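Putative agmatine deiminase (Streptococcus mutans, PDB 2EWO) probably catalyses the hydrolytic deimination of agmatine to N-carbamoylputrescine and ammonia, as a member of the guanidino-group-modifying enzyme superfamily. Local coordinates at residues W28-R34 with N93-I98; Y71-L75 with R87-M91; E119-W123 with W134-A138. All coordinates share one frame; numbering follows the deposited sequence.

Contact 1: residues W28-R34 with N93-I98; sequences WMLWPWR and NDDAWI
W33 turns the N-H of its indole to two oxygens of a single residue: NE1 donates to the backbone O of N93 at 2.8 Å, tilted 30° from that carbonyl's plane, and more weakly to the side-chain OD1 of N93. Because chi1 of N93 is 64°, its amide folds back beside its own carbonyl, and one donor can bridge the two acceptors. One step on, R34 repeats the theme of a side chain reading backbone. Its chain bends at chi3, and NH1 reaches D94 O at 3.2 Å from above the carbonyl plane. The carboxylate of D95 lies across the aliphatic part of R34, OD1 3.7 Å from CG of R34; its OD2 receives NE1 of W97 at 2.9 Å, and OD1 also has W38 as a partner.

Apolar packing takes over toward W28. L30 drives into the bend around A96, the centre of an inverse gamma turn, with CB against CB of A96 at 3.6 Å. CD1 of L30 rests on the backbone of D95 and W97, and CD2 faces the amide of N93. The methyl of A96 also abuts the backbone of W31 and P32, and CG2 of I98 sits 3.6 Å from CA of M29. Here the loops following parallel strands 24-29 and 86-90 of one sheet pack together beyond the strand ends, within the alpha/beta propeller expected of the deiminase family.

Contact 2: residues Y71-L75 with R87-M91; sequences YENAL and RIIEM
Y71 lies obliquely across I88, the CE2 corner of its ring meeting the CG2 branch of the isoleucine at 3.5 Å. With CG anti to the backbone N (chi1 -174°), the phenol swings from the helix to the strand and runs along its backbone. Its edge faces N of E90, 3.6 Å from CE2, and C of I89 lies near the ring plane at that same edge. At the far end of the phenol, OH comes to 2.9 Å from O of I88.

One turn later on the helix, L75 takes over: its CD1 meets CD1 of I88 at 3.8 Å. I88 therefore divides its branches, CG2 serving the tyrosine and CD1 the leucine. The pairing is that of a beta-alpha-beta crossover, in which helix 71-79 connects strand 62-66 to the neighbouring parallel strand 86-90. As this topology requires, the short axes run nearly antiparallel, at 173° and 9.1 Å apart. A74 turns its methyl to the same side, where V66 of strand 62-66 and W31 also lie.

E90 offers the ring its CB, 4.0 Å from CE2 of Y71, and sends its carboxylate elsewhere. OE1 forms a salt bridge with K143 of the second subunit and accepts a hydrogen bond from N of T92 in that same subunit. The backbone N of I88 likewise donates to E146 of the second subunit.

Contact 3: residues E119-W123 with W134-A138; sequences EFNAW and WDQDA
W134 lays its indole flat against the backbone at N121. CA of N121 stands 3.6 Å from the centroid of the five-membered ring and only 12° off its normal, a CH-pi contact squarely over the face. N of A122 lies over the same face but nearer the rim, and the CB of N121 spreads toward CZ2. On W134, chi1 of 66° places CG between its backbone N and carbonyl carbon and turns the indole to the opposing loop. A122 fills the angle at the base of the ring, its methyl 3.9 Å from CE3 of W134. O of F120 approaches the pyrrole side obliquely, 3.2 Å from CD1, and is not hydrogen-bonded to the neighbouring NE1.

F120 is oriented quite differently. One face of its ring is covered by its own chain, with N of A122 3.5 Å above the centre, and its edge is turned to O of W134, which lies near the ring plane. CE2 of F120 also meets CB of D137 at 3.5 Å, from an oblique direction. The side chains cross obliquely with ring and carboxylate planes 75° apart; CB of D137 makes the nearest approach, and OD2 lies a little farther from CE2. The acid group is held from elsewhere: OD1 accepts a hydrogen bond from N of D94, and OD2 a weak one from Y131.

W134 also meets F132 of the fourth subunit, and W123, whose face carries the CE1 edge of F120, packs against W97 and H222. The arrangement is that of a loop leaving a strand, 113-119, and folding onto the chain entering the next helix, 137-146: an aromatic-rich connection within the alpha/beta architecture of the pentein fold, reaching a subunit interface.

In the fold
Contacts 1 and 2 belong to the same sheet, in which strand 62-66 separates strands 24-29 and 86-90. Both segments of contact 2 fall between those of contact 1 in sequence, and contact 3 follows later in the chain. The centre of contact 1 is about 12 Å from that of each of the others, whereas the centres of contacts 2 and 3 are about 22 Å apart and the two do not touch. W28 and W31 reach contact 2 by packing; D94 reaches contact 3 through a polar link. Contact 1 thus lies between strand 86-90, outermost in this chain's sheet, and the start of helix 137-146. Contact 2 lies by the second subunit, contact 3 by the fourth.

Contact 1: residues W28-R34 with N93-I98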
loop_
_atom_site.group_PDB
_atom_site.type_symbol
_atom_site.label_atom_id
_atom_site.label_comp_id
_atom_site.label_asym_id
_atom_site.label_seq_id
_atom_site.Cartn_x
_atom_site.Cartn_y
_atom_site.Cartn_z
ATOM N N TRP A 28 8.658 -23.437 -3.911
ATOM C CA TRP A 28 8.238 -22.061 -3.715
ATOM C C TRP A 28 7.590 -21.512 -4.974
ATOM O O TRP A 28 8.054 -21.786 -6.081
ATOM C CB TRP A 28 9.447 -21.183 -3.377
ATOM C CG TRP A 28 10.135 -21.540 -2.088
ATOM C CD1 TRP A 28 11.122 -22.476 -1.902
ATOM C CD2 TRP A 28 9.885 -20.964 -0.803
ATOM N NE1 TRP A 28 11.501 -22.513 -0.582
ATOM C CE2 TRP A 28 10.756 -21.597 0.114
ATOM C CE3 TRP A 28 9.009 -19.971 -0.335
ATOM C CZ2 TRP A 28 10.775 -21.276 1.463
ATOM C CZ3 TRP A 28 9.030 -19.653 1.007
ATOM C CH2 TRP A 28 9.909 -20.306 1.891
HETATM N N MSE A 29 6.515 -20.745 -4.793
HETATM C CA MSE A 29 5.824 -20.092 -5.902
HETATM C C MSE A 29 5.042 -18.845 -5.447
HETATM O O MSE A 29 4.447 -18.821 -4.367
HETATM C CB MSE A 29 4.920 -21.082 -6.655
HETATM C CG MSE A 29 3.867 -21.844 -5.840
HETATM SE SE MSE A 29 2.776 -23.099 -6.956
HETATM C CE MSE A 29 1.550 -21.809 -7.776
ATOM N N LEU A 30 5.081 -17.806 -6.279
ATOM C CA LEU A 30 4.414 -16.538 -5.994
ATOM C C LEU A 30 2.913 -16.511 -6.317
ATOM O O LEU A 30 2.266 -17.554 -6.377
ATOM C CB LEU A 30 5.131 -15.401 -6.734
ATOM C CG LEU A 30 6.502 -14.993 -6.179
ATOM C CD1 LEU A 30 7.203 -14.088 -7.171
ATOM C CD2 LEU A 30 6.329 -14.298 -4.827
ATOM N N TRP A 31 2.357 -15.320 -6.518
ATOM C CA TRP A 31 0.933 -15.198 -6.801
ATOM C C TRP A 31 0.640 -14.050 -7.751
ATOM O O TRP A 31 0.889 -12.893 -7.433
ATOM C CB TRP A 31 0.176 -14.976 -5.499
ATOM C CG TRP A 31 -1.314 -15.079 -5.626
ATOM C CD1 TRP A 31 -2.213 -14.051 -5.748
ATOM C CD2 TRP A 31 -2.086 -16.281 -5.562
ATOM N NE1 TRP A 31 -3.500 -14.544 -5.752
ATOM C CE2 TRP A 31 -3.448 -15.909 -5.640
ATOM C CE3 TRP A 31 -1.757 -17.640 -5.443
ATOM C CZ2 TRP A 31 -4.478 -16.847 -5.601
ATOM C CZ3 TRP A 31 -2.778 -18.571 -5.402
ATOM C CH2 TRP A 31 -4.126 -18.170 -5.481
ATOM N N PRO A 32 0.079 -14.355 -8.924
ATOM C CA PRO A 32 -0.252 -13.345 -9.931
ATOM C C PRO A 32 -1.321 -12.373 -9.479
ATOM O O PRO A 32 -2.308 -12.770 -8.857
ATOM C CB PRO A 32 -0.712 -14.187 -11.111
ATOM C CG PRO A 32 -1.387 -15.342 -10.428
ATOM C CD PRO A 32 -0.383 -15.684 -9.353
ATOM N N TRP A 33 -1.128 -11.096 -9.799
ATOM C CA TRP A 33 -2.104 -10.081 -9.411
ATOM C C TRP A 33 -2.257 -8.888 -10.362
ATOM O O TRP A 33 -3.376 -8.452 -10.621
ATOM C CB TRP A 33 -1.798 -9.552 -7.990
ATOM C CG TRP A 33 -0.476 -8.847 -7.878
ATOM C CD1 TRP A 33 0.754 -9.428 -7.723
ATOM C CD2 TRP A 33 -0.233 -7.445 -8.067
ATOM N NE1 TRP A 33 1.743 -8.477 -7.818
ATOM C CE2 TRP A 33 1.167 -7.254 -8.032
ATOM C CE3 TRP A 33 -1.065 -6.332 -8.274
ATOM C CZ2 TRP A 33 1.757 -5.997 -8.197
ATOM C CZ3 TRP A 33 -0.473 -5.078 -8.440
ATOM C CH2 TRP A 33 0.922 -4.924 -8.401
ATOM N N ARG A 34 -1.158 -8.373 -10.903
ATOM C CA ARG A 34 -1.258 -7.187 -11.750
ATOM C C ARG A 34 -2.057 -7.301 -13.051
ATOM O O ARG A 34 -1.856 -8.218 -13.844
ATOM C CB ARG A 34 0.135 -6.634 -12.041
ATOM C CG ARG A 34 1.039 -7.570 -12.795
ATOM C CD ARG A 34 2.411 -6.945 -12.918
ATOM N NE ARG A 34 2.327 -5.555 -13.358
ATOM C CZ ARG A 34 3.253 -4.639 -13.104
ATOM N NH1 ARG A 34 4.335 -4.968 -12.408
ATOM N NH2 ARG A 34 3.094 -3.392 -13.533
ATOM N N ASN A 93 5.397 -8.805 -4.352
ATOM C CA ASN A 93 6.121 -9.030 -5.600
ATOM C C ASN A 93 5.448 -8.237 -6.694
ATOM O O ASN A 93 4.236 -8.026 -6.661
ATOM C CB ASN A 93 6.087 -10.501 -5.984
ATOM C CG ASN A 93 4.679 -10.985 -6.275
ATOM O OD1 ASN A 93 4.064 -10.574 -7.263
ATOM N ND2 ASN A 93 4.152 -11.851 -5.404
ATOM N N ASP A 94 6.228 -7.812 -7.676
ATOM C CA ASP A 94 5.674 -7.041 -8.783
ATOM C C ASP A 94 4.995 -7.953 -9.789
ATOM O O ASP A 94 4.095 -7.531 -10.523
ATOM C CB ASP A 94 6.784 -6.233 -9.447
ATOM C CG ASP A 94 7.419 -5.244 -8.492
ATOM O OD1 ASP A 94 6.669 -4.384 -7.977
ATOM O OD2 ASP A 94 8.646 -5.340 -8.261
ATOM N N ASP A 95 5.451 -9.204 -9.809
ATOM C CA ASP A 95 4.908 -10.238 -10.675
ATOM C C ASP A 95 5.345 -11.603 -10.182
ATOM O O ASP A 95 6.424 -11.737 -9.602
ATOM C CB ASP A 95 5.357 -10.052 -12.115
ATOM C CG ASP A 95 4.253 -10.367 -13.084
ATOM O OD1 ASP A 95 3.127 -10.631 -12.609
ATOM O OD2 ASP A 95 4.489 -10.349 -14.306
ATOM N N ALA A 96 4.507 -12.611 -10.433
ATOM C CA ALA A 96 4.760 -13.982 -9.981
ATOM C C ALA A 96 5.707 -14.799 -10.853
ATOM O O ALA A 96 5.254 -15.505 -11.738
ATOM C CB ALA A 96 3.434 -14.720 -9.837
ATOM N N TRP A 97 7.012 -14.713 -10.601
ATOM C CA TRP A 97 7.993 -15.482 -11.372
ATOM C C TRP A 97 9.162 -15.951 -10.494
ATOM O O TRP A 97 10.341 -15.802 -10.835
ATOM C CB TRP A 97 8.500 -14.668 -12.567
ATOM C CG TRP A 97 7.368 -14.200 -13.440
ATOM C CD1 TRP A 97 6.752 -12.984 -13.394
ATOM C CD2 TRP A 97 6.638 -14.981 -14.401
ATOM N NE1 TRP A 97 5.683 -12.960 -14.258
ATOM C CE2 TRP A 97 5.590 -14.173 -14.888
ATOM C CE3 TRP A 97 6.766 -16.287 -14.891
ATOM C CZ2 TRP A 97 4.669 -14.629 -15.845
ATOM C CZ3 TRP A 97 5.848 -16.741 -15.844
ATOM C CH2 TRP A 97 4.816 -15.912 -16.307
ATOM N N ILE A 98 8.804 -16.544 -9.362
ATOM C CA ILE A 98 9.766 -17.042 -8.393
ATOM C C ILE A 98 10.953 -17.758 -9.041
ATOM O O ILE A 98 12.033 -17.841 -8.456
ATOM C CB ILE A 98 9.079 -18.010 -7.395
ATOM C CG1 ILE A 98 10.093 -18.522 -6.368
ATOM C CG2 ILE A 98 8.428 -19.161 -8.148
ATOM C CD1 ILE A 98 10.504 -17.484 -5.358
#

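Contact 2: residues Y71-L75 with R87-M91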
loop_
_atom_site.group_PDB
_atom_site.type_symbol
_atom_site.label_atom_id
_atom_site.label_comp_id
_atom_site.label_asym_id
_atom_site.label_seq_id
_atom_site.Cartn_x
_atom_site.Cartn_y
_atom_site.Cartn_z
ATOM N N TYR A 71 -4.008 -12.042 0.216
ATOM C CA TYR A 71 -3.631 -13.099 1.153
ATOM C C TYR A 71 -4.857 -13.864 1.635
ATOM O O TYR A 71 -4.989 -15.058 1.379
ATOM C CB TYR A 71 -2.880 -12.497 2.336
ATOM C CG TYR A 71 -2.324 -13.513 3.306
ATOM C CD1 TYR A 71 -3.087 -14.000 4.365
ATOM C CD2 TYR A 71 -1.016 -13.964 3.185
ATOM C CE1 TYR A 71 -2.545 -14.908 5.286
ATOM C CE2 TYR A 71 -0.479 -14.867 4.100
ATOM C CZ TYR A 71 -1.243 -15.324 5.142
ATOM O OH TYR A 71 -0.670 -16.151 6.067
ATOM N N GLU A 72 -5.752 -13.171 2.328
ATOM C CA GLU A 72 -6.973 -13.776 2.827
ATOM C C GLU A 72 -7.593 -14.658 1.749
ATOM O O GLU A 72 -8.062 -15.761 2.023
ATOM C CB GLU A 72 -7.957 -12.682 3.221
ATOM C CG GLU A 72 -7.477 -11.813 4.366
ATOM C CD GLU A 72 -8.155 -10.458 4.383
ATOM O OE1 GLU A 72 -7.846 -9.637 3.492
ATOM O OE2 GLU A 72 -9.000 -10.222 5.277
ATOM N N ASN A 73 -7.575 -14.165 0.519
ATOM C CA ASN A 73 -8.135 -14.893 -0.605
ATOM C C ASN A 73 -7.428 -16.225 -0.855
ATOM O O ASN A 73 -8.058 -17.275 -0.838
ATOM C CB ASN A 73 -8.054 -14.039 -1.867
ATOM C CG ASN A 73 -8.704 -14.699 -3.054
ATOM O OD1 ASN A 73 -8.230 -14.584 -4.186
ATOM N ND2 ASN A 73 -9.804 -15.391 -2.806
ATOM N N ALA A 74 -6.123 -16.182 -1.091
ATOM C CA ALA A 74 -5.360 -17.398 -1.364
ATOM C C ALA A 74 -5.496 -18.456 -0.275
ATOM O O ALA A 74 -5.471 -19.652 -0.555
ATOM C CB ALA A 74 -3.887 -17.056 -1.568
ATOM N N LEU A 75 -5.628 -18.010 0.968
ATOM C CA LEU A 75 -5.756 -18.918 2.097
ATOM C C LEU A 75 -7.150 -19.546 2.144
ATOM O O LEU A 75 -7.321 -20.683 2.586
ATOM C CB LEU A 75 -5.460 -18.167 3.401
ATOM C CG LEU A 75 -5.675 -18.949 4.694
ATOM C CD1 LEU A 75 -4.954 -20.275 4.629
ATOM C CD2 LEU A 75 -5.196 -18.137 5.862
ATOM N N ARG A 87 1.444 -24.080 2.557
ATOM C CA ARG A 87 1.426 -22.947 3.490
ATOM C C ARG A 87 1.462 -21.626 2.737
ATOM O O ARG A 87 2.227 -21.452 1.785
ATOM C CB ARG A 87 2.609 -22.994 4.466
ATOM C CG ARG A 87 3.984 -22.788 3.847
ATOM C CD ARG A 87 5.032 -22.674 4.944
ATOM N NE ARG A 87 6.395 -22.564 4.427
ATOM C CZ ARG A 87 7.470 -22.437 5.199
ATOM N NH1 ARG A 87 7.335 -22.403 6.515
ATOM N NH2 ARG A 87 8.680 -22.348 4.662
ATOM N N ILE A 88 0.629 -20.693 3.175
ATOM C CA ILE A 88 0.570 -19.385 2.547
ATOM C C ILE A 88 1.356 -18.373 3.376
ATOM O O ILE A 88 0.934 -18.018 4.476
ATOM C CB ILE A 88 -0.883 -18.881 2.431
ATOM C CG1 ILE A 88 -1.729 -19.843 1.583
ATOM C CG2 ILE A 88 -0.890 -17.525 1.793
ATOM C CD1 ILE A 88 -2.098 -21.153 2.277
ATOM N N ILE A 89 2.509 -17.932 2.871
ATOM C CA ILE A 89 3.311 -16.927 3.581
ATOM C C ILE A 89 3.137 -15.586 2.886
ATOM O O ILE A 89 3.073 -15.521 1.659
ATOM C CB ILE A 89 4.847 -17.254 3.626
ATOM C CG1 ILE A 89 5.392 -17.488 2.220
ATOM C CG2 ILE A 89 5.106 -18.466 4.516
ATOM C CD1 ILE A 89 4.915 -18.785 1.587
ATOM N N GLU A 90 3.054 -14.515 3.665
ATOM C CA GLU A 90 2.882 -13.188 3.090
ATOM C C GLU A 90 4.155 -12.683 2.432
ATOM O O GLU A 90 5.204 -12.627 3.076
ATOM C CB GLU A 90 2.482 -12.195 4.163
ATOM C CG GLU A 90 2.054 -10.890 3.571
ATOM C CD GLU A 90 2.321 -9.744 4.494
ATOM O OE1 GLU A 90 1.790 -9.763 5.620
ATOM O OE2 GLU A 90 3.070 -8.830 4.093
HETATM N N MSE A 91 4.064 -12.306 1.158
HETATM C CA MSE A 91 5.223 -11.781 0.446
HETATM C C MSE A 91 4.825 -10.919 -0.744
HETATM O O MSE A 91 4.026 -11.348 -1.566
HETATM C CB MSE A 91 6.109 -12.921 -0.032
HETATM C CG MSE A 91 7.462 -12.461 -0.491
HETATM SE SE MSE A 91 8.709 -13.910 -0.839
HETATM C CE MSE A 91 8.504 -14.945 0.788
#

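Contact 3: residues E119-W123 with W134-A138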
loop_
_atom_site.group_PDB
_atom_site.type_symbol
_atom_site.label_atom_id
_atom_site.label_comp_id
_atom_site.label_asym_id
_atom_site.label_seq_id
_atom_site.Cartn_x
_atom_site.Cartn_y
_atom_site.Cartn_z
ATOM N N GLU A 119 21.129 -10.629 -9.388
ATOM C CA GLU A 119 20.519 -9.319 -9.531
ATOM C C GLU A 119 19.390 -9.492 -10.522
ATOM O O GLU A 119 19.566 -10.134 -11.549
ATOM C CB GLU A 119 21.519 -8.329 -10.095
ATOM C CG GLU A 119 22.829 -8.358 -9.393
ATOM C CD GLU A 119 23.205 -6.999 -8.891
ATOM O OE1 GLU A 119 23.168 -6.055 -9.706
ATOM O OE2 GLU A 119 23.537 -6.876 -7.691
ATOM N N PHE A 120 18.235 -8.917 -10.222
ATOM C CA PHE A 120 17.074 -9.033 -11.101
ATOM C C PHE A 120 16.681 -7.669 -11.654
ATOM O O PHE A 120 16.511 -6.726 -10.892
ATOM C CB PHE A 120 15.899 -9.615 -10.312
ATOM C CG PHE A 120 14.630 -9.738 -11.101
ATOM C CD1 PHE A 120 14.523 -10.673 -12.125
ATOM C CD2 PHE A 120 13.532 -8.933 -10.801
ATOM C CE1 PHE A 120 13.345 -10.811 -12.837
ATOM C CE2 PHE A 120 12.343 -9.061 -11.504
ATOM C CZ PHE A 120 12.249 -10.003 -12.527
ATOM N N ASN A 121 16.522 -7.551 -12.968
ATOM C CA ASN A 121 16.141 -6.260 -13.527
ATOM C C ASN A 121 14.935 -6.366 -14.454
ATOM O O ASN A 121 14.779 -5.570 -15.375
ATOM C CB ASN A 121 17.323 -5.641 -14.270
ATOM C CG ASN A 121 17.826 -6.524 -15.380
ATOM O OD1 ASN A 121 18.673 -6.119 -16.176
ATOM N ND2 ASN A 121 17.308 -7.752 -15.440
ATOM N N ALA A 122 14.084 -7.351 -14.188
ATOM C CA ALA A 122 12.876 -7.591 -14.975
ATOM C C ALA A 122 13.173 -8.020 -16.413
ATOM O O ALA A 122 12.510 -7.578 -17.360
ATOM C CB ALA A 122 11.979 -6.352 -14.967
ATOM N N TRP A 123 14.172 -8.885 -16.569
ATOM C CA TRP A 123 14.549 -9.382 -17.887
ATOM C C TRP A 123 14.956 -8.241 -18.815
ATOM O O TRP A 123 14.278 -7.970 -19.807
ATOM C CB TRP A 123 13.372 -10.150 -18.504
ATOM C CG TRP A 123 12.867 -11.239 -17.622
ATOM C CD1 TRP A 123 13.472 -12.439 -17.371
ATOM C CD2 TRP A 123 11.710 -11.188 -16.779
ATOM N NE1 TRP A 123 12.769 -13.135 -16.418
ATOM C CE2 TRP A 123 11.683 -12.391 -16.037
ATOM C CE3 TRP A 123 10.697 -10.244 -16.574
ATOM C CZ2 TRP A 123 10.680 -12.670 -15.102
ATOM C CZ3 TRP A 123 9.700 -10.520 -15.645
ATOM C CH2 TRP A 123 9.700 -11.723 -14.921
ATOM N N TRP A 134 10.669 -3.012 -10.397
ATOM C CA TRP A 134 11.052 -4.420 -10.152
ATOM C C TRP A 134 11.828 -4.572 -8.850
ATOM O O TRP A 134 12.526 -5.568 -8.628
ATOM C CB TRP A 134 11.916 -4.948 -11.306
ATOM C CG TRP A 134 13.281 -4.287 -11.454
ATOM C CD1 TRP A 134 14.357 -4.439 -10.631
ATOM C CD2 TRP A 134 13.700 -3.383 -12.497
ATOM N NE1 TRP A 134 15.421 -3.690 -11.093
ATOM C CE2 TRP A 134 15.044 -3.034 -12.233
ATOM C CE3 TRP A 134 13.069 -2.839 -13.625
ATOM C CZ2 TRP A 134 15.767 -2.162 -13.055
ATOM C CZ3 TRP A 134 13.784 -1.973 -14.442
ATOM C CH2 TRP A 134 15.123 -1.642 -14.151
ATOM N N ASP A 135 11.695 -3.563 -7.998
ATOM C CA ASP A 135 12.386 -3.525 -6.726
ATOM C C ASP A 135 11.817 -4.501 -5.707
ATOM O O ASP A 135 12.562 -5.038 -4.893
ATOM C CB ASP A 135 12.380 -2.089 -6.183
ATOM C CG ASP A 135 10.983 -1.496 -6.094
ATOM O OD1 ASP A 135 10.280 -1.440 -7.134
ATOM O OD2 ASP A 135 10.591 -1.074 -4.979
ATOM N N GLN A 136 10.510 -4.737 -5.744
ATOM C CA GLN A 136 9.911 -5.673 -4.795
ATOM C C GLN A 136 10.296 -7.118 -5.140
ATOM O O GLN A 136 10.400 -7.964 -4.252
ATOM C CB GLN A 136 8.382 -5.535 -4.760
ATOM C CG GLN A 136 7.854 -4.240 -4.131
ATOM C CD GLN A 136 8.390 -3.973 -2.726
ATOM O OE1 GLN A 136 8.355 -4.848 -1.859
ATOM N NE2 GLN A 136 8.878 -2.754 -2.493
ATOM N N ASP A 137 10.508 -7.392 -6.427
ATOM C CA ASP A 137 10.896 -8.725 -6.875
ATOM C C ASP A 137 12.350 -8.950 -6.474
ATOM O O ASP A 137 12.723 -10.046 -6.065
ATOM C CB ASP A 137 10.743 -8.879 -8.403
ATOM C CG ASP A 137 9.266 -8.870 -8.876
ATOM O OD1 ASP A 137 8.378 -9.404 -8.160
ATOM O OD2 ASP A 137 9.002 -8.348 -9.986
ATOM N N ALA A 138 13.180 -7.922 -6.591
ATOM C CA ALA A 138 14.575 -8.082 -6.198
ATOM C C ALA A 138 14.667 -8.338 -4.688
ATOM O O ALA A 138 15.749 -8.573 -4.150
ATOM C CB ALA A 138 15.379 -6.847 -6.572
#